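Local coordinates for protein alpha,alpha-trehalose-phosphate synthase (UDP-forming) (Burkholderia vietnamiensis, PDB 5TVG) that belongs to glycosyltransferase family 20, is built on the two-domain GT-B fold and holds uridine-5'-diphosphate in its pocket, at residues 362-367 and 421-426; 380-385 and 443-448; 205-210 and 219-224. All coordinates share one frame; numbering follows the deposited sequence. Where two conformers were deposited one is given.

How the contacts relate
Contacts 1 and 2 lie in the same half of the GT-B fold, the one built round the six-stranded parallel sheet, and their centres are about 17 Å apart. Ser-362 OG and Tyr-381 OH join them directly at 3.0 Å, probably by a hydrogen bond, and both contacts contribute a ligand to one magnesium ion. Glu-380 of contact 2 reaches the uridine-5'-diphosphate, whereas the Tyr-366 side chain of contact 1 stays about 13 Å from it. Contact 3 belongs to the other half and its ten-stranded mixed sheet. Its centre is about 41 Å from that of contact 1 and 34 Å from that of contact 2, and it makes no contact with either.

Contact 1 of 3, residues 362-367 and 421-426. With MG (magnesium ion), chain O.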
# COMPACT_ATOMS: atom_id res chain seq x y z
N SER A 362 -27.55 -24.84 5.58
CA SER A 362 -27.57 -23.72 4.65
C SER A 362 -28.51 -23.96 3.47
O SER A 362 -28.88 -25.10 3.15
CB SER A 362 -26.18 -23.44 4.08
OG SER A 362 -25.76 -24.55 3.32
N GLN A 363 -28.88 -22.85 2.82
CA GLN A 363 -29.65 -22.88 1.58
C GLN A 363 -28.75 -22.81 0.35
O GLN A 363 -29.15 -23.29 -0.71
CB GLN A 363 -30.64 -21.69 1.53
CG GLN A 363 -31.85 -21.87 2.46
CD GLN A 363 -31.48 -21.97 3.97
OE1 GLN A 363 -30.84 -21.08 4.54
NE2 GLN A 363 -31.86 -23.07 4.59
N VAL A 364 -27.55 -22.26 0.47
CA VAL A 364 -26.66 -22.07 -0.68
C VAL A 364 -25.24 -22.45 -0.29
O VAL A 364 -24.74 -22.03 0.76
CB VAL A 364 -26.68 -20.61 -1.17
CG1 VAL A 364 -25.75 -20.43 -2.35
CG2 VAL A 364 -28.11 -20.15 -1.50
N GLY A 365 -24.57 -23.20 -1.18
CA GLY A 365 -23.14 -23.38 -1.10
C GLY A 365 -22.47 -22.50 -2.14
O GLY A 365 -22.75 -22.60 -3.33
N TYR A 366 -21.53 -21.69 -1.69
CA TYR A 366 -21.00 -20.59 -2.47
C TYR A 366 -19.53 -20.90 -2.63
O TYR A 366 -18.72 -20.65 -1.72
CB TYR A 366 -21.28 -19.29 -1.72
CG TYR A 366 -21.14 -18.01 -2.48
CD1 TYR A 366 -21.08 -17.95 -3.89
CD2 TYR A 366 -21.04 -16.81 -1.76
CE1 TYR A 366 -20.93 -16.71 -4.54
CE2 TYR A 366 -20.92 -15.61 -2.39
CZ TYR A 366 -20.86 -15.53 -3.76
OH TYR A 366 -20.69 -14.26 -4.30
N VAL A 367 -19.19 -21.51 -3.76
CA VAL A 367 -17.88 -22.10 -3.97
C VAL A 367 -17.39 -21.58 -5.32
O VAL A 367 -17.64 -22.19 -6.37
CB VAL A 367 -17.91 -23.63 -3.97
CG1 VAL A 367 -16.48 -24.21 -4.13
CG2 VAL A 367 -18.56 -24.12 -2.69
N ASP A 421 -26.64 -12.45 -9.41
CA ASP A 421 -27.87 -13.03 -9.94
C ASP A 421 -28.01 -14.51 -9.55
O ASP A 421 -29.10 -14.96 -9.15
CB ASP A 421 -27.90 -12.88 -11.46
CG ASP A 421 -28.08 -11.44 -11.91
OD1 ASP A 421 -28.51 -10.60 -11.09
OD2 ASP A 421 -27.79 -11.15 -13.09
N ALA A 422 -26.90 -15.26 -9.61
CA ALA A 422 -26.93 -16.69 -9.25
C ALA A 422 -27.28 -16.87 -7.78
O ALA A 422 -28.05 -17.76 -7.43
CB ALA A 422 -25.60 -17.35 -9.58
N LEU A 423 -26.75 -16.01 -6.91
CA LEU A 423 -27.12 -16.06 -5.49
C LEU A 423 -28.62 -15.86 -5.30
O LEU A 423 -29.26 -16.57 -4.51
CB LEU A 423 -26.34 -14.99 -4.73
CG LEU A 423 -24.89 -15.24 -4.39
CD1 LEU A 423 -24.29 -14.00 -3.69
CD2 LEU A 423 -24.73 -16.53 -3.51
N ALA A 424 -29.19 -14.83 -5.94
CA ALA A 424 -30.62 -14.59 -5.84
C ALA A 424 -31.42 -15.75 -6.42
O ALA A 424 -32.43 -16.20 -5.84
CB ALA A 424 -30.99 -13.28 -6.55
N ARG A 425 -30.99 -16.25 -7.57
CA ARG A 425 -31.65 -17.41 -8.17
C ARG A 425 -31.57 -18.63 -7.24
O ARG A 425 -32.54 -19.38 -7.08
CB ARG A 425 -30.98 -17.71 -9.52
CG ARG A 425 -31.38 -19.05 -10.13
CD ARG A 425 -32.56 -18.92 -11.10
NE ARG A 425 -32.52 -20.00 -12.06
CZ ARG A 425 -33.17 -21.17 -11.93
NH1 ARG A 425 -33.95 -21.42 -10.89
NH2 ARG A 425 -33.00 -22.09 -12.87
N ALA A 426 -30.42 -18.83 -6.61
CA ALA A 426 -30.28 -19.95 -5.67
C ALA A 426 -31.22 -19.78 -4.48
O ALA A 426 -31.85 -20.75 -4.03
CB ALA A 426 -28.83 -20.09 -5.24
MG MG O . -29.24 -27.33 3.32
O HOH W 1 -31.59 -26.75 2.52
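Val-364 and Ala-426 are where strand 364-367 and helix 421-426 come nearest, their CA atoms 6.5 Å apart. The two segment axes approach to 9.6 Å and run nearly antiparallel, at 160°, so that the helix lies along the strand, on one face of the parallel sheet. Leu-423 and Ala-426, one turn apart, direct their side chains at the strand and meet Tyr-366 and Val-364. Leu-423 CD2 sits over the middle of the Tyr-366 ring, 3.8 Å from its centroid and only 4° off the ring normal, a well-centred CH-pi contact. The other branch lies over the phenol end of the ring, with Leu-423 CD1 3.7 Å from Tyr-366 OH. Tyr-366 does not leave its CA in the direction of the helix; with CG anti to the backbone N (chi1 -165°), its ring nevertheless ends up beneath the leucine. Val-364 divides its methyls between two partners: CG2 touches Ala-426 CB at 3.8 Å, while CG1 is 4.2 Å from Leu-423 CD2. The Tyr-366 hydroxyl finds its polar partner in Arg-283 O. Helix 280-293 also brings Phe-287 and Met-290 against Leu-423. Ahead of the strand, Ser-362 O binds the magnesium ion at 2.3 Å, together with Arg-360 O, Gln-385 OE1 and a water. The chemistry is thus split along one short segment: the metal draws on a backbone carbonyl at the start, whereas the strand beyond is fitted to the helix by apolar shape and one methyl-on-ring contact, a packing consistent with a Rossmann-like layer of helix on parallel sheet.

Contact 2 of 3, residues 380-385 and 443-448; sequences EYVASQ and AQLRNN. With MG (magnesium ion), chain O; UDP (uridine-5'-diphosphate), chain I.
Leu-445 touches segment 380-385 at Val-382 and Ala-383, midway between a nucleotide-binding and a metal-binding residue. Glu-380, extended beyond CG, offers both carboxylate oxygens to the ribose: UDP O3' donates to OE1 at 2.5 Å and UDP O2' to OE2 at 2.6 Å. Arg-352 forms a salt bridge with OE1. The ring of Tyr-381 carries Gln-385 NE2 3.5 Å above one face, toward its rim. Val-382 CG1 meets Leu-445 CD1 at 3.6 Å, the closest approach between the segments. The same leucine methyl lies 4.2 Å from Ala-383 CB, so one branch serves both residues. Ser-384 OG turns back to Glu-380 O, a hydrogen bond of 2.9 Å, and Ser-384 N donates to Tyr-381 O. At Gln-385 the chain bends at chi2 (-54°), which lets NE2 also donate to Tyr-381 O almost straight (3.2 Å, 161°) while OE1 binds the magnesium ion at 2.2 Å. NE2 comes from the opposite face of the carbonyl plane, so two bonds grip that oxygen. Helix 376-384 packs among helix 352-361, reached by Glu-380 and Ser-384, helix 239-248, touched by Ala-383, and helix 431-447, whose His-438 and Asn-441 adjoin Val-382.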
# COMPACT_ATOMS: atom_id res chain seq x y z
N GLU A 380 -18.57 -32.05 -1.02
CA GLU A 380 -19.00 -32.23 0.36
C GLU A 380 -20.27 -31.47 0.62
O GLU A 380 -21.15 -31.94 1.34
CB GLU A 380 -17.90 -31.78 1.34
CG GLU A 380 -16.64 -32.67 1.34
CD GLU A 380 -15.46 -32.01 2.07
OE1 GLU A 380 -14.42 -32.67 2.21
OE2 GLU A 380 -15.55 -30.82 2.46
N TYR A 381 -20.38 -30.28 0.03
CA TYR A 381 -21.59 -29.50 0.22
C TYR A 381 -22.80 -30.27 -0.31
O TYR A 381 -23.85 -30.35 0.36
CB TYR A 381 -21.48 -28.12 -0.48
CG TYR A 381 -22.74 -27.31 -0.26
CD1 TYR A 381 -22.90 -26.53 0.88
CD2 TYR A 381 -23.81 -27.39 -1.15
CE1 TYR A 381 -24.07 -25.81 1.10
CE2 TYR A 381 -24.98 -26.68 -0.93
CZ TYR A 381 -25.12 -25.90 0.20
OH TYR A 381 -26.30 -25.19 0.41
N VAL A 382 -22.71 -30.82 -1.53
CA VAL A 382 -23.84 -31.58 -2.08
C VAL A 382 -24.18 -32.74 -1.16
O VAL A 382 -25.34 -32.94 -0.79
CB VAL A 382 -23.52 -32.07 -3.50
CG1 VAL A 382 -24.53 -33.12 -3.96
CG2 VAL A 382 -23.44 -30.86 -4.47
N ALA A 383 -23.16 -33.48 -0.72
CA ALA A 383 -23.40 -34.70 0.06
C ALA A 383 -24.03 -34.43 1.42
O ALA A 383 -24.67 -35.33 1.98
CB ALA A 383 -22.11 -35.48 0.28
N SER A 384 -23.87 -33.22 1.96
CA SER A 384 -24.40 -32.94 3.28
C SER A 384 -25.90 -32.69 3.25
O SER A 384 -26.53 -32.69 4.32
CB SER A 384 -23.71 -31.70 3.88
OG SER A 384 -22.31 -31.89 4.02
N GLN A 385 -26.47 -32.44 2.07
CA GLN A 385 -27.82 -31.91 2.04
C GLN A 385 -28.85 -32.97 2.38
O GLN A 385 -28.69 -34.15 2.09
CB GLN A 385 -28.15 -31.29 0.66
CG GLN A 385 -27.27 -30.11 0.27
CD GLN A 385 -27.27 -29.02 1.32
OE1 GLN A 385 -28.31 -28.43 1.64
NE2 GLN A 385 -26.09 -28.76 1.91
N ALA A 443 -25.99 -38.45 -7.60
CA ALA A 443 -25.69 -39.63 -8.40
C ALA A 443 -24.30 -39.54 -8.99
O ALA A 443 -23.63 -40.57 -9.18
CB ALA A 443 -26.76 -39.85 -9.51
N GLN A 444 -23.86 -38.34 -9.38
CA GLN A 444 -22.48 -38.23 -9.84
C GLN A 444 -21.51 -38.58 -8.72
O GLN A 444 -20.54 -39.32 -8.93
CB GLN A 444 -22.17 -36.83 -10.37
CG GLN A 444 -22.85 -36.55 -11.70
CD GLN A 444 -22.15 -37.25 -12.85
OE1 GLN A 444 -22.33 -38.46 -13.05
NE2 GLN A 444 -21.35 -36.51 -13.59
N LEU A 445 -21.77 -38.07 -7.52
CA LEU A 445 -20.87 -38.35 -6.40
C LEU A 445 -20.81 -39.84 -6.11
O LEU A 445 -19.73 -40.38 -5.87
CB LEU A 445 -21.33 -37.58 -5.16
CG LEU A 445 -21.31 -36.04 -5.21
CD1 LEU A 445 -21.75 -35.47 -3.88
CD2 LEU A 445 -19.93 -35.53 -5.59
N ARG A 446 -21.96 -40.53 -6.18
CA ARG A 446 -21.98 -41.96 -5.87
C ARG A 446 -21.35 -42.79 -6.97
O ARG A 446 -20.81 -43.87 -6.68
CB ARG A 446 -23.41 -42.42 -5.64
CG ARG A 446 -23.94 -42.07 -4.29
CD ARG A 446 -25.43 -42.29 -4.25
NE ARG A 446 -25.95 -42.13 -2.90
CZ ARG A 446 -27.23 -41.92 -2.63
NH1 ARG A 446 -28.11 -41.82 -3.62
NH2 ARG A 446 -27.64 -41.80 -1.37
N ASN A 447 -21.39 -42.32 -8.21
CA ASN A 447 -20.81 -43.13 -9.26
C ASN A 447 -19.33 -42.82 -9.51
O ASN A 447 -18.69 -43.57 -10.25
CB ASN A 447 -21.68 -42.96 -10.51
CG ASN A 447 -23.10 -43.51 -10.29
OD1 ASN A 447 -24.10 -42.79 -10.40
ND2 ASN A 447 -23.18 -44.78 -9.94
N ASN A 448 -18.77 -41.80 -8.86
CA ASN A 448 -17.32 -41.56 -8.84
C ASN A 448 -16.90 -41.23 -7.40
O ASN A 448 -16.33 -40.17 -7.13
CB ASN A 448 -16.84 -40.41 -9.75
CG ASN A 448 -15.31 -40.17 -9.60
OD1 ASN A 448 -14.50 -41.15 -9.43
ND2 ASN A 448 -14.91 -38.88 -9.55
MG MG O . -29.24 -27.33 3.32
N1 UDP I . -11.51 -28.38 5.48
C2 UDP I . -11.72 -28.68 6.81
N3 UDP I . -11.73 -27.60 7.66
C4 UDP I . -11.55 -26.27 7.31
C5 UDP I . -11.33 -26.04 5.90
C6 UDP I . -11.30 -27.09 5.05
O2 UDP I . -11.90 -29.81 7.22
O4 UDP I . -11.58 -25.40 8.21
C1' UDP I . -11.47 -29.52 4.53
C2' UDP I . -12.68 -29.67 3.60
O2' UDP I . -13.64 -30.49 4.25
C3' UDP I . -12.06 -30.44 2.44
C4' UDP I . -10.66 -29.86 2.37
O4' UDP I . -10.35 -29.39 3.70
O3' UDP I . -12.06 -31.86 2.58
C5' UDP I . -10.58 -28.67 1.45
O5' UDP I . -10.15 -29.24 0.21
PA UDP I . -10.56 -28.62 -1.16
O1A UDP I . -10.30 -29.67 -2.18
O2A UDP I . -11.97 -28.03 -1.11
O3A UDP I . -9.55 -27.40 -1.37
PB UDP I . -8.05 -27.31 -0.85
O1B UDP I . -7.51 -28.74 -1.01
O2B UDP I . -7.34 -26.53 -1.95
O3B UDP I . -7.96 -26.72 0.51
O HOH W 1 -31.59 -26.75 2.52

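Contact 3 of 3, residues 205-210 and 219-224; sequences DYIERR and GMLHAH
Ile-207 and Leu-221 carry this contact, and the flat groups of both segments lie to its flanks. On one face of the Tyr-206 ring rests Arg-210 CD, 3.2 Å above the plane and displaced toward the rim; the hydroxyl is hydrogen-bonded to His-179 ND1. The guanidinium of Arg-209 has Asp-205 OD1 4.0 Å above one face, again off-centre. Both residues face the second subunit, where Arg-209 NH1 forms a salt bridge with Asp-205 OD2 of that subunit and the reverse pair is also made. The two Arg-209 guanidinium groups come close there, and the aspartates probably offset their charge. His-222, whose CB points away from the helix, has Met-220 O in plane at its ring edge, 4.0 Å from CD2.

Between the segments the packing is purely apolar. Leu-221 CD2 fits into the notch of Ile-207, 3.7 Å from CD1 and 4.0 Å from CG2, as the two side chains pass at a slant. The CG2 branch of the isoleucine, anti to the backbone N, also faces the next inward residue of the strand, with Ala-223 CB 4.2 Å away. Leu-221 and Ala-223 alternate with His-222, so a single isoleucine spans the two strand residues that point at the helix.

Helix 197-209 thus lies against strand 220-223 of the mixed sheet, with strand 213-216 in the connection between them. Strand 220-223 runs antiparallel to its neighbours 213-216 and 226-232, pairing through His-222 with Thr-214 and Leu-221 with Val-228. Helix 179-186 adds to these surroundings, its Val-183 touching both Tyr-206 and Ile-207, while helix 170-173 packs on Asp-205 and Tyr-206.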
# COMPACT_ATOMS: atom_id res chain seq x y z
N ASP A 205 -0.27 -31.41 -24.45
CA ASP A 205 -0.07 -30.30 -25.37
C ASP A 205 1.36 -29.79 -25.29
O ASP A 205 2.00 -29.54 -26.33
CB ASP A 205 -1.06 -29.14 -25.05
CG ASP A 205 -2.46 -29.36 -25.65
OD1 ASP A 205 -2.63 -30.26 -26.50
OD2 ASP A 205 -3.40 -28.63 -25.27
N TYR A 206 1.90 -29.67 -24.08
CA TYR A 206 3.28 -29.23 -23.94
C TYR A 206 4.23 -30.17 -24.68
O TYR A 206 5.09 -29.73 -25.45
CB TYR A 206 3.66 -29.12 -22.45
CG TYR A 206 5.05 -28.59 -22.21
CD1 TYR A 206 6.17 -29.43 -22.28
CD2 TYR A 206 5.26 -27.25 -21.89
CE1 TYR A 206 7.45 -28.93 -22.06
CE2 TYR A 206 6.52 -26.75 -21.66
CZ TYR A 206 7.62 -27.58 -21.75
OH TYR A 206 8.88 -27.05 -21.52
N ILE A 207 4.08 -31.47 -24.45
CA ILE A 207 4.99 -32.43 -25.05
C ILE A 207 4.82 -32.49 -26.56
O ILE A 207 5.80 -32.51 -27.32
CB ILE A 207 4.80 -33.80 -24.36
CG1 ILE A 207 5.53 -33.73 -23.01
CG2 ILE A 207 5.26 -34.94 -25.27
CD1 ILE A 207 5.30 -34.87 -22.08
N GLU A 208 3.59 -32.47 -27.04
CA GLU A 208 3.40 -32.61 -28.48
C GLU A 208 3.81 -31.34 -29.21
O GLU A 208 4.57 -31.38 -30.18
CB GLU A 208 1.96 -33.01 -28.76
CG GLU A 208 1.71 -34.47 -28.34
CD GLU A 208 0.26 -34.89 -28.41
OE1 GLU A 208 -0.36 -35.03 -27.33
OE2 GLU A 208 -0.26 -35.10 -29.52
N ARG A 209 3.33 -30.19 -28.75
CA ARG A 209 3.55 -28.96 -29.50
C ARG A 209 4.98 -28.45 -29.37
O ARG A 209 5.42 -27.64 -30.20
CB ARG A 209 2.54 -27.91 -29.04
CG ARG A 209 1.15 -28.25 -29.56
CD ARG A 209 0.05 -27.48 -28.85
NE ARG A 209 -1.25 -27.81 -29.41
CZ ARG A 209 -2.32 -27.03 -29.30
NH1 ARG A 209 -2.22 -25.87 -28.66
NH2 ARG A 209 -3.48 -27.39 -29.86
N ARG A 210 5.74 -28.90 -28.37
CA ARG A 210 7.15 -28.53 -28.30
C ARG A 210 8.05 -29.59 -28.91
O ARG A 210 9.27 -29.51 -28.76
CB ARG A 210 7.56 -28.22 -26.86
CG ARG A 210 6.72 -27.04 -26.29
CD ARG A 210 7.17 -26.61 -24.90
NE ARG A 210 8.48 -25.95 -24.92
CZ ARG A 210 8.65 -24.64 -25.05
NH1 ARG A 210 7.61 -23.83 -25.13
NH2 ARG A 210 9.87 -24.14 -25.08
N GLY A 219 -3.32 -43.32 -25.14
CA GLY A 219 -3.05 -42.66 -23.88
C GLY A 219 -1.63 -42.73 -23.36
O GLY A 219 -1.35 -42.19 -22.27
N MET A 220 -0.71 -43.38 -24.09
CA MET A 220 0.68 -43.47 -23.69
C MET A 220 1.47 -42.39 -24.41
O MET A 220 1.36 -42.24 -25.63
CB MET A 220 1.26 -44.84 -24.03
CG MET A 220 0.40 -45.94 -23.47
SD MET A 220 0.41 -46.03 -21.68
CE MET A 220 2.06 -46.68 -21.37
N LEU A 221 2.31 -41.67 -23.67
CA LEU A 221 3.18 -40.66 -24.24
C LEU A 221 4.59 -41.22 -24.31
O LEU A 221 5.05 -41.85 -23.35
CB LEU A 221 3.13 -39.36 -23.45
CG LEU A 221 2.19 -38.23 -23.91
CD1 LEU A 221 0.71 -38.56 -23.74
CD2 LEU A 221 2.50 -36.98 -23.17
N HIS A 222 5.25 -41.03 -25.44
CA HIS A 222 6.63 -41.45 -25.67
C HIS A 222 7.47 -40.18 -25.69
O HIS A 222 7.37 -39.37 -26.61
CB HIS A 222 6.75 -42.21 -26.99
CG HIS A 222 6.10 -43.56 -26.97
ND1 HIS A 222 6.79 -44.73 -27.21
CD2 HIS A 222 4.82 -43.93 -26.70
CE1 HIS A 222 5.96 -45.76 -27.10
NE2 HIS A 222 4.76 -45.30 -26.78
N ALA A 223 8.28 -39.99 -24.64
CA ALA A 223 9.05 -38.76 -24.50
C ALA A 223 10.24 -39.06 -23.60
O ALA A 223 10.16 -39.93 -22.73
CB ALA A 223 8.21 -37.61 -23.90
N HIS A 224 11.34 -38.35 -23.84
CA HIS A 224 12.55 -38.46 -23.01
C HIS A 224 12.96 -39.92 -22.82
O HIS A 224 13.33 -40.35 -21.72
CB HIS A 224 12.35 -37.77 -21.66
CG HIS A 224 12.17 -36.29 -21.77
ND1 HIS A 224 13.19 -35.44 -22.16
CD2 HIS A 224 11.10 -35.50 -21.53
CE1 HIS A 224 12.75 -34.20 -22.16
NE2 HIS A 224 11.48 -34.20 -21.77